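Local coordinates for protein L544 (Acanthamoeba polyphaga mimivirus, PDB 4AMQ) that probably works as a manganese-binding nucleotidyltransferase, pairing a nucleotidyltransferase domain with a helical domain, at residues 24-28 against 29-33; 33-36 against 37-41; 318-321 against 322-325; 326-329 against 330-334. One frame throughout, in Å; residues are numbered along the deposited sequence.

Contact 1 (24-28 against 29-33)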
loop_
_atom_site.group_PDB
_atom_site.type_symbol
_atom_site.label_atom_id
_atom_site.label_comp_id
_atom_site.label_asym_id
_atom_site.label_seq_id
_atom_site.Cartn_x
_atom_site.Cartn_y
_atom_site.Cartn_z
ATOM N N LEU A 24 10.855 4.916 -13.256
ATOM C CA LEU A 24 9.456 5.212 -13.535
ATOM C C LEU A 24 9.104 6.620 -13.066
ATOM O O LEU A 24 8.803 6.840 -11.892
ATOM C CB LEU A 24 8.534 4.193 -12.863
ATOM C CG LEU A 24 7.049 4.378 -13.191
ATOM C CD1 LEU A 24 6.796 4.100 -14.662
ATOM C CD2 LEU A 24 6.178 3.488 -12.322
ATOM N N ILE A 25 9.153 7.569 -13.993
ATOM C CA ILE A 25 8.857 8.963 -13.692
ATOM C C ILE A 25 7.571 9.360 -14.403
ATOM O O ILE A 25 7.230 8.795 -15.440
ATOM C CB ILE A 25 10.000 9.886 -14.157
ATOM C CG1 ILE A 25 11.343 9.407 -13.598
ATOM C CG2 ILE A 25 9.735 11.325 -13.747
ATOM C CD1 ILE A 25 11.461 9.527 -12.097
ATOM N N PHE A 26 6.848 10.326 -13.852
ATOM C CA PHE A 26 5.614 10.756 -14.489
ATOM C C PHE A 26 5.882 11.497 -15.800
ATOM O O PHE A 26 6.749 12.370 -15.873
ATOM C CB PHE A 26 4.775 11.628 -13.554
ATOM C CG PHE A 26 3.419 11.957 -14.104
ATOM C CD1 PHE A 26 3.259 12.991 -15.011
ATOM C CD2 PHE A 26 2.309 11.216 -13.738
ATOM C CE1 PHE A 26 2.016 13.288 -15.529
ATOM C CE2 PHE A 26 1.062 11.510 -14.252
ATOM C CZ PHE A 26 0.917 12.545 -15.150
ATOM N N THR A 27 5.145 11.110 -16.837
ATOM C CA THR A 27 5.083 11.855 -18.091
ATOM C C THR A 27 3.666 11.720 -18.628
ATOM O O THR A 27 2.925 10.830 -18.207
ATOM C CB THR A 27 6.072 11.329 -19.155
ATOM O OG1 THR A 27 5.746 9.977 -19.496
ATOM C CG2 THR A 27 7.506 11.401 -18.654
ATOM N N TYR A 28 3.281 12.597 -19.550
ATOM C CA TYR A 28 1.941 12.522 -20.121
ATOM C C TYR A 28 1.814 11.354 -21.091
ATOM O O TYR A 28 0.718 10.838 -21.313
ATOM C CB TYR A 28 1.546 13.848 -20.773
ATOM C CG TYR A 28 1.239 14.917 -19.757
ATOM C CD1 TYR A 28 0.021 14.938 -19.102
ATOM C CD2 TYR A 28 2.170 15.891 -19.438
ATOM C CE1 TYR A 28 -0.268 15.899 -18.166
ATOM C CE2 TYR A 28 1.888 16.861 -18.501
ATOM C CZ TYR A 28 0.665 16.860 -17.866
ATOM O OH TYR A 28 0.368 17.822 -16.926
ATOM N N LYS A 29 2.941 10.932 -21.656
ATOM C CA LYS A 29 2.975 9.726 -22.472
ATOM C C LYS A 29 2.608 8.525 -21.608
ATOM O O LYS A 29 1.854 7.646 -22.026
ATOM C CB LYS A 29 4.365 9.534 -23.085
ATOM C CG LYS A 29 4.528 8.247 -23.871
ATOM C CD LYS A 29 5.942 8.098 -24.412
ATOM C CE LYS A 29 6.103 6.795 -25.173
ATOM N NZ LYS A 29 5.216 6.735 -26.369
ATOM N N LEU A 30 3.139 8.503 -20.391
ATOM C CA LEU A 30 2.852 7.431 -19.447
ATOM C C LEU A 30 1.403 7.478 -18.960
ATOM O O LEU A 30 0.725 6.452 -18.926
ATOM C CB LEU A 30 3.816 7.493 -18.261
ATOM C CG LEU A 30 3.711 6.347 -17.255
ATOM C CD1 LEU A 30 3.852 5.008 -17.959
ATOM C CD2 LEU A 30 4.762 6.498 -16.170
ATOM N N GLU A 31 0.931 8.668 -18.589
ATOM C CA GLU A 31 -0.453 8.837 -18.147
ATOM C C GLU A 31 -1.434 8.361 -19.215
ATOM O O GLU A 31 -2.395 7.649 -18.920
ATOM C CB GLU A 31 -0.743 10.300 -17.789
ATOM C CG GLU A 31 -2.142 10.525 -17.209
ATOM C CD GLU A 31 -2.470 11.991 -16.965
ATOM O OE1 GLU A 31 -1.546 12.780 -16.680
ATOM O OE2 GLU A 31 -3.660 12.357 -17.064
ATOM N N ARG A 32 -1.184 8.757 -20.459
ATOM C CA ARG A 32 -2.040 8.363 -21.570
ATOM C C ARG A 32 -2.014 6.846 -21.748
ATOM O O ARG A 32 -3.050 6.222 -21.973
ATOM C CB ARG A 32 -1.605 9.061 -22.863
ATOM C CG ARG A 32 -2.681 9.127 -23.941
ATOM C CD ARG A 32 -3.513 10.403 -23.836
ATOM N NE ARG A 32 -4.465 10.376 -22.727
ATOM C CZ ARG A 32 -5.748 10.051 -22.853
ATOM N NH1 ARG A 32 -6.238 9.722 -24.042
ATOM N NH2 ARG A 32 -6.544 10.055 -21.791
ATOM N N TYR A 33 -0.825 6.258 -21.645
ATOM C CA TYR A 33 -0.693 4.808 -21.727
ATOM C C TYR A 33 -1.518 4.131 -20.638
ATOM O O TYR A 33 -2.216 3.152 -20.897
ATOM C CB TYR A 33 0.772 4.385 -21.615
ATOM C CG TYR A 33 0.963 2.885 -21.555
ATOM C CD1 TYR A 33 0.910 2.112 -22.708
ATOM C CD2 TYR A 33 1.201 2.242 -20.346
ATOM C CE1 TYR A 33 1.086 0.740 -22.659
ATOM C CE2 TYR A 33 1.376 0.872 -20.286
ATOM C CZ TYR A 33 1.317 0.125 -21.445
ATOM O OH TYR A 33 1.492 -1.241 -21.389
#
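The backbone N of Arg32 donates to Tyr28 O over 2.9 Å, and one residue earlier Glu31 N donates to Thr27 O at 3.0 Å; these i to i+4 bonds mark the first turn of helix 28-42 in the nucleotidyltransferase domain. Its open end is closed by Thr27. The Thr27 hydroxyl, held between its own backbone N and carbonyl carbon (chi1 62°), turns back over the turn, and its OG1 accepts from Leu30 N at 3.1 Å with an N-H...O angle of 151°. This is an N-cap: a side-chain oxygen takes an amide hydrogen that has no full helical turn before it. The same OG1 also lies against Leu30 CB.

Glu31 carries the other polar feature. Its chain runs extended toward the preceding loop, and OE1 sits in the plane of the Phe26 ring at its edge. It is only 2.9 Å from CZ, an unusually short approach, though consistent with a weakly positive ring edge. Tyr28 lies beside the carboxylate, pointing the same way, with CD1 3.6 Å from OE1, while its ring takes Phe26 CE1 over the centre of one face. The carboxylate is also held by two salt bridges, OE1 to Arg60 NE and OE2 to Lys35 NZ, which probably favour its charged form.

On the buried flank Leu24 and Leu30 cross at about a right angle. Leu24 CD1 and Leu30 CD2 meet at 3.5 Å, tighter than usual for two carbons, and Leu30 CD2 also comes to 3.4 Å from Ile25 O. Leu30 additionally touches Ile64, and Leu24, in the lead-in to the helix, touches Tyr208.

Contact 2 (33-36 against 37-41)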
loop_
_atom_site.group_PDB
_atom_site.type_symbol
_atom_site.label_atom_id
_atom_site.label_comp_id
_atom_site.label_asym_id
_atom_site.label_seq_id
_atom_site.Cartn_x
_atom_site.Cartn_y
_atom_site.Cartn_z
ATOM N N TYR A 33 -0.825 6.258 -21.645
ATOM C CA TYR A 33 -0.693 4.808 -21.727
ATOM C C TYR A 33 -1.518 4.131 -20.638
ATOM O O TYR A 33 -2.216 3.152 -20.897
ATOM C CB TYR A 33 0.772 4.385 -21.615
ATOM C CG TYR A 33 0.963 2.885 -21.555
ATOM C CD1 TYR A 33 0.910 2.112 -22.708
ATOM C CD2 TYR A 33 1.201 2.242 -20.346
ATOM C CE1 TYR A 33 1.086 0.740 -22.659
ATOM C CE2 TYR A 33 1.376 0.872 -20.286
ATOM C CZ TYR A 33 1.317 0.125 -21.445
ATOM O OH TYR A 33 1.492 -1.241 -21.389
ATOM N N ILE A 34 -1.433 4.665 -19.422
ATOM C CA ILE A 34 -2.194 4.137 -18.295
ATOM C C ILE A 34 -3.696 4.247 -18.543
ATOM O O ILE A 34 -4.429 3.265 -18.413
ATOM C CB ILE A 34 -1.817 4.848 -16.976
ATOM C CG1 ILE A 34 -0.395 4.463 -16.556
ATOM C CG2 ILE A 34 -2.806 4.497 -15.875
ATOM C CD1 ILE A 34 0.092 5.156 -15.301
ATOM N N LYS A 35 -4.147 5.441 -18.914
ATOM C CA LYS A 35 -5.566 5.680 -19.163
ATOM C C LYS A 35 -6.101 4.931 -20.382
ATOM O O LYS A 35 -7.243 4.479 -20.386
ATOM C CB LYS A 35 -5.834 7.176 -19.319
ATOM C CG LYS A 35 -5.611 7.985 -18.056
ATOM C CD LYS A 35 -5.731 9.465 -18.352
ATOM C CE LYS A 35 -6.225 10.236 -17.144
ATOM N NZ LYS A 35 -6.343 11.690 -17.441
ATOM N N ASN A 36 -5.276 4.797 -21.416
ATOM C CA ASN A 36 -5.721 4.160 -22.655
ATOM C C ASN A 36 -5.552 2.644 -22.693
ATOM O O ASN A 36 -6.412 1.933 -23.209
ATOM C CB ASN A 36 -5.021 4.781 -23.866
ATOM C CG ASN A 36 -5.467 6.202 -24.133
ATOM O OD1 ASN A 36 -6.505 6.645 -23.637
ATOM N ND2 ASN A 36 -4.686 6.926 -24.926
ATOM N N LYS A 37 -4.443 2.151 -22.154
ATOM C CA LYS A 37 -4.102 0.740 -22.296
ATOM C C LYS A 37 -4.354 -0.089 -21.037
ATOM O O LYS A 37 -4.656 -1.277 -21.124
ATOM C CB LYS A 37 -2.645 0.590 -22.743
ATOM C CG LYS A 37 -2.310 1.375 -24.002
ATOM C CD LYS A 37 -3.289 1.047 -25.117
ATOM C CE LYS A 37 -3.016 1.874 -26.361
ATOM N NZ LYS A 37 -4.030 1.607 -27.419
ATOM N N ILE A 38 -4.227 0.535 -19.869
ATOM C CA ILE A 38 -4.375 -0.192 -18.613
ATOM C C ILE A 38 -5.787 -0.105 -18.034
ATOM O O ILE A 38 -6.462 -1.122 -17.886
ATOM C CB ILE A 38 -3.355 0.276 -17.555
ATOM C CG1 ILE A 38 -1.932 0.150 -18.098
ATOM C CG2 ILE A 38 -3.505 -0.539 -16.281
ATOM C CD1 ILE A 38 -1.583 -1.250 -18.536
ATOM N N LEU A 39 -6.230 1.109 -17.720
ATOM C CA LEU A 39 -7.515 1.312 -17.047
ATOM C C LEU A 39 -8.726 0.649 -17.722
ATOM O O LEU A 39 -9.572 0.070 -17.041
ATOM C CB LEU A 39 -7.782 2.804 -16.816
ATOM C CG LEU A 39 -6.793 3.533 -15.901
ATOM C CD1 LEU A 39 -7.325 4.904 -15.537
ATOM C CD2 LEU A 39 -6.519 2.718 -14.649
ATOM N N PRO A 40 -8.820 0.736 -19.060
ATOM C CA PRO A 40 -9.980 0.119 -19.714
ATOM C C PRO A 40 -10.025 -1.383 -19.465
ATOM O O PRO A 40 -11.062 -2.019 -19.643
ATOM C CB PRO A 40 -9.732 0.398 -21.199
ATOM C CG PRO A 40 -8.849 1.599 -21.216
ATOM C CD PRO A 40 -7.956 1.437 -20.024
ATOM N N LYS A 41 -8.897 -1.943 -19.047
ATOM C CA LYS A 41 -8.798 -3.378 -18.848
ATOM C C LYS A 41 -9.108 -3.794 -17.408
ATOM O O LYS A 41 -9.650 -4.875 -17.173
ATOM C CB LYS A 41 -7.407 -3.862 -19.258
ATOM C CG LYS A 41 -7.297 -5.360 -19.443
ATOM C CD LYS A 41 -6.582 -5.688 -20.743
ATOM C CE LYS A 41 -5.254 -4.960 -20.842
ATOM N NZ LYS A 41 -4.542 -5.295 -22.108
#
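Ile34 O is shared by two backbone donors, Leu39 N at 2.9 Å and Ile38 N at 3.1 Å. The Leu39 bond is nearly straight (N-H...O 173°) and spans five residues, whereas the Ile38 amide approaches from above the carbonyl plane. Tyr33 O accepts from Lys37 N at 2.7 Å and, weakly, from Ile38 N. The i to i+5 bond is the signature of a wider, pi-type turn inside helix 28-42. Pro40 follows directly: lacking an N-H, it cannot continue the ladder, and the helix kinks there. The proline ring instead presents carbons to the oxygens of the preceding turn, CD lying 3.1 Å from Lys35 O and CG 3.2 Å from Asn36 O.

Apolar contacts set one face of the helix against the mixed sheet of the nucleotidyltransferase domain. Ile34 and Ile38 rest on Phe212 of strand 209-217, and Leu39 on Tyr51 of strand 51-54. Within the helix, Ile34 CG2 reaches Leu39 CG at 4.1 Å. Separately, Ile38 CG1 meets Tyr33 CE2 obliquely.

The aromatic contact is a CH-pi one. Lys37 CB stands over one face of the Tyr33 ring, 4.1 Å from its centroid and offset toward the rim. The two side chains cross at about a right angle, with Lys37 CG 3.5 Å from Tyr33 CD1, before the lysine bends away at chi2 (-53°). Tyr33 OH is hydrogen-bonded to Gln98.

Contact 3 (318-321 against 322-325)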
loop_
_atom_site.group_PDB
_atom_site.type_symbol
_atom_site.label_atom_id
_atom_site.label_comp_id
_atom_site.label_asym_id
_atom_site.label_seq_id
_atom_site.Cartn_x
_atom_site.Cartn_y
_atom_site.Cartn_z
ATOM N N ASP A 318 23.723 2.307 3.621
ATOM C CA ASP A 318 24.725 1.285 3.884
ATOM C C ASP A 318 24.832 0.358 2.681
ATOM O O ASP A 318 24.091 -0.618 2.572
ATOM C CB ASP A 318 24.355 0.485 5.135
ATOM C CG ASP A 318 25.370 -0.589 5.459
ATOM O OD1 ASP A 318 26.485 -0.540 4.901
ATOM O OD2 ASP A 318 25.058 -1.477 6.278
ATOM N N MET A 319 25.757 0.670 1.779
ATOM C CA MET A 319 25.902 -0.087 0.538
ATOM C C MET A 319 26.359 -1.532 0.744
ATOM O O MET A 319 26.407 -2.309 -0.207
ATOM C CB MET A 319 26.835 0.641 -0.435
ATOM C CG MET A 319 26.245 1.925 -0.997
ATOM S SD MET A 319 24.713 1.629 -1.903
ATOM C CE MET A 319 25.332 0.729 -3.324
ATOM N N ASN A 320 26.688 -1.892 1.981
ATOM C CA ASN A 320 26.990 -3.284 2.307
ATOM C C ASN A 320 25.763 -4.166 2.136
ATOM O O ASN A 320 25.875 -5.338 1.777
ATOM C CB ASN A 320 27.525 -3.418 3.734
ATOM C CG ASN A 320 28.889 -2.787 3.908
ATOM O OD1 ASN A 320 29.616 -2.571 2.937
ATOM N ND2 ASN A 320 29.249 -2.493 5.152
ATOM N N ILE A 321 24.590 -3.599 2.409
ATOM C CA ILE A 321 23.329 -4.301 2.199
ATOM C C ILE A 321 23.199 -4.691 0.731
ATOM O O ILE A 321 22.765 -5.796 0.403
ATOM C CB ILE A 321 22.114 -3.430 2.591
ATOM C CG1 ILE A 321 22.215 -2.979 4.052
ATOM C CG2 ILE A 321 20.811 -4.180 2.340
ATOM C CD1 ILE A 321 22.304 -4.122 5.051
ATOM N N ILE A 322 23.584 -3.771 -0.149
ATOM C CA ILE A 322 23.541 -3.998 -1.589
ATOM C C ILE A 322 24.483 -5.129 -2.009
ATOM O O ILE A 322 24.107 -5.998 -2.806
ATOM C CB ILE A 322 23.892 -2.712 -2.369
ATOM C CG1 ILE A 322 22.953 -1.569 -1.964
ATOM C CG2 ILE A 322 23.862 -2.967 -3.875
ATOM C CD1 ILE A 322 21.479 -1.890 -2.134
ATOM N N ASP A 323 25.703 -5.118 -1.477
ATOM C CA ASP A 323 26.667 -6.178 -1.765
ATOM C C ASP A 323 26.145 -7.542 -1.310
ATOM O O ASP A 323 26.320 -8.545 -2.001
ATOM C CB ASP A 323 28.018 -5.885 -1.103
ATOM C CG ASP A 323 28.679 -4.634 -1.653
ATOM O OD1 ASP A 323 28.288 -4.189 -2.755
ATOM O OD2 ASP A 323 29.593 -4.097 -0.989
ATOM N N LYS A 324 25.503 -7.578 -0.144
ATOM C CA LYS A 324 24.890 -8.805 0.359
ATOM C C LYS A 324 23.788 -9.313 -0.574
ATOM O O LYS A 324 23.591 -10.520 -0.718
ATOM C CB LYS A 324 24.321 -8.591 1.764
ATOM C CG LYS A 324 25.373 -8.449 2.850
ATOM C CD LYS A 324 24.809 -8.792 4.233
ATOM C CE LYS A 324 23.728 -7.827 4.683
ATOM N NZ LYS A 324 23.116 -8.238 5.986
ATOM N N ILE A 325 23.073 -8.390 -1.209
ATOM C CA ILE A 325 22.011 -8.762 -2.138
ATOM C C ILE A 325 22.597 -9.364 -3.413
ATOM O O ILE A 325 22.040 -10.310 -3.969
ATOM C CB ILE A 325 21.089 -7.559 -2.453
ATOM C CG1 ILE A 325 20.086 -7.354 -1.317
ATOM C CG2 ILE A 325 20.343 -7.762 -3.752
ATOM C CD1 ILE A 325 19.387 -6.008 -1.344
#
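Three successive i to i+4 backbone bonds, Asp323 N to Met319 O, Lys324 N to Asn320 O (3.0 Å) and Ile325 N to Ile321 O (3.1 Å), join 318-321 to 322-325 in the opening turns of helix 319-331. Among the side chains, Met319 lies against Ile322. Bends at chi2 and chi3 (-60° and -68°) bring the thioether round alongside Ile322, with CE 3.6 Å and SD 3.7 Å from Ile322 CG1. The two chains approach obliquely, and Ile322 CB also lies close to Met319 O.

Asp318 is the N-cap of this helix. Its OD1 accepts from Asn320 N at 3.2 Å, the amide meeting it from well above the carboxylate plane. A negative group at an N terminus would probably also be stabilised by the helix dipole. Asp318 N in turn bonds to Asn351 OD1, tying the cap to helix 334-368.

Further along, Ile321 CD1 touches the aliphatic CE of Lys324 at 4.0 Å, while the lysine ammonium reaches across to Gln347 OE1. Ile325 CG1 comes to 3.5 Å from Ile321 O. The isoleucines fill the seams with the flanking helices of the helical domain: Ile321 touches Leu348 of helix 334-368, Ile322 touches Ile308 and Ile311 of helix 297-311, and Ile325 touches Leu344 on one and Ile304 on the other.

Contact 4 (326-329 against 330-334)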
loop_
_atom_site.group_PDB
_atom_site.type_symbol
_atom_site.label_atom_id
_atom_site.label_comp_id
_atom_site.label_asym_id
_atom_site.label_seq_id
_atom_site.Cartn_x
_atom_site.Cartn_y
_atom_site.Cartn_z
ATOM N N GLN A 326 23.727 -8.826 -3.863
ATOM C CA GLN A 326 24.400 -9.355 -5.042
ATOM C C GLN A 326 24.928 -10.767 -4.789
ATOM O O GLN A 326 24.806 -11.634 -5.646
ATOM C CB GLN A 326 25.530 -8.423 -5.480
ATOM C CG GLN A 326 26.186 -8.821 -6.792
ATOM C CD GLN A 326 25.213 -8.831 -7.960
ATOM O OE1 GLN A 326 24.560 -7.826 -8.251
ATOM N NE2 GLN A 326 25.106 -9.973 -8.631
ATOM N N GLU A 327 25.500 -10.999 -3.611
ATOM C CA GLU A 327 26.012 -12.326 -3.270
ATOM C C GLU A 327 24.905 -13.370 -3.163
ATOM O O GLU A 327 25.145 -14.554 -3.394
ATOM C CB GLU A 327 26.834 -12.283 -1.981
ATOM C CG GLU A 327 28.048 -11.363 -2.056
ATOM C CD GLU A 327 29.035 -11.784 -3.126
ATOM O OE1 GLU A 327 29.180 -13.002 -3.364
ATOM O OE2 GLU A 327 29.658 -10.892 -3.735
ATOM N N VAL A 328 23.696 -12.940 -2.811
ATOM C CA VAL A 328 22.551 -13.842 -2.853
ATOM C C VAL A 328 22.278 -14.237 -4.299
ATOM O O VAL A 328 22.150 -15.421 -4.619
ATOM C CB VAL A 328 21.278 -13.201 -2.265
ATOM C CG1 VAL A 328 20.038 -13.985 -2.691
ATOM C CG2 VAL A 328 21.367 -13.117 -0.745
ATOM N N SER A 329 22.197 -13.231 -5.165
ATOM C CA SER A 329 21.920 -13.435 -6.584
ATOM C C SER A 329 22.953 -14.340 -7.242
ATOM O O SER A 329 22.806 -14.711 -8.405
ATOM C CB SER A 329 21.883 -12.092 -7.318
ATOM O OG SER A 329 21.172 -11.123 -6.568
ATOM N N ASN A 330 23.999 -14.690 -6.498
ATOM C CA ASN A 330 25.088 -15.485 -7.047
ATOM C C ASN A 330 25.140 -16.915 -6.515
ATOM O O ASN A 330 25.398 -17.852 -7.271
ATOM C CB ASN A 330 26.431 -14.781 -6.818
ATOM C CG ASN A 330 26.562 -13.493 -7.616
ATOM O OD1 ASN A 330 25.594 -13.008 -8.203
ATOM N ND2 ASN A 330 27.765 -12.930 -7.636
ATOM N N ASN A 331 24.893 -17.085 -5.218
ATOM C CA ASN A 331 25.017 -18.400 -4.589
ATOM C C ASN A 331 23.729 -19.004 -4.025
ATOM O O ASN A 331 23.766 -20.003 -3.304
ATOM C CB ASN A 331 26.115 -18.388 -3.526
ATOM C CG ASN A 331 27.499 -18.308 -4.131
ATOM O OD1 ASN A 331 27.691 -17.693 -5.181
ATOM N ND2 ASN A 331 28.471 -18.940 -3.481
ATOM N N SER A 332 22.596 -18.395 -4.354
ATOM C CA SER A 332 21.298 -18.988 -4.058
ATOM C C SER A 332 20.566 -19.238 -5.363
ATOM O O SER A 332 20.966 -18.738 -6.412
ATOM C CB SER A 332 20.467 -18.073 -3.154
ATOM O OG SER A 332 20.876 -18.185 -1.802
ATOM N N ALA A 333 19.484 -20.003 -5.301
ATOM C CA ALA A 333 18.707 -20.285 -6.500
ATOM C C ALA A 333 17.225 -20.414 -6.188
ATOM O O ALA A 333 16.847 -20.794 -5.083
ATOM C CB ALA A 333 19.223 -21.550 -7.185
ATOM N N GLY A 334 16.390 -20.097 -7.172
ATOM C CA GLY A 334 14.957 -20.285 -7.056
ATOM C C GLY A 334 14.350 -19.605 -5.846
ATOM O O GLY A 334 14.646 -18.444 -5.563
#
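Val328 and Ser332 form the closely packed part of this contact, in the C-terminal part of helix 319-331. Val328 O accepts from Ser332 N at 3.0 Å and weakly from Asn331 N. Val328 CG1 touches Ser332 CB at 4.1 Å, and the valine side chain rests on Ala340, Trp341 and Leu344, setting this part of the helix against helix 334-368 within the helical domain. Beside it, Ser329 OG bonds back to Ile325 O.

The solvent side is looser and polar. Gln326, bent at chi2 (60°), swings its amide along the exposed surface so that NE2 donates to Asn330 OD1 at 3.1 Å. The acceptor lies near the amide plane of Gln326, but the N-H...O angle is only 142° and the two amide planes are 59° apart, so this is an angled contact. Next to this pair, Asn331 N donates to Glu327 O at 3.1 Å, an i to i+4 bond.

A single bent amide-to-amide bond at so exposed a position would be expected to meet competition from water, and so to be modest in strength.

From the N terminus, contact 1 comes first, turning the loop before helix 28-42 into its first helical turn; contact 2 continues on the same helix, sharing Tyr33, and ends at its kink beside strands 51-54 and 209-217. Both belong to the nucleotidyltransferase domain, with centres about 11 Å apart. Much later, contact 3 opens helix 319-331 of the helical domain and contact 4, adjoining it, runs on through its C-terminal part into the turn before helix 334-368. All four are local, between adjoining segments, so none closes a long loop, and none nests within or crosses another. The nearest atoms of contacts 1 and 3 are about 17 Å apart.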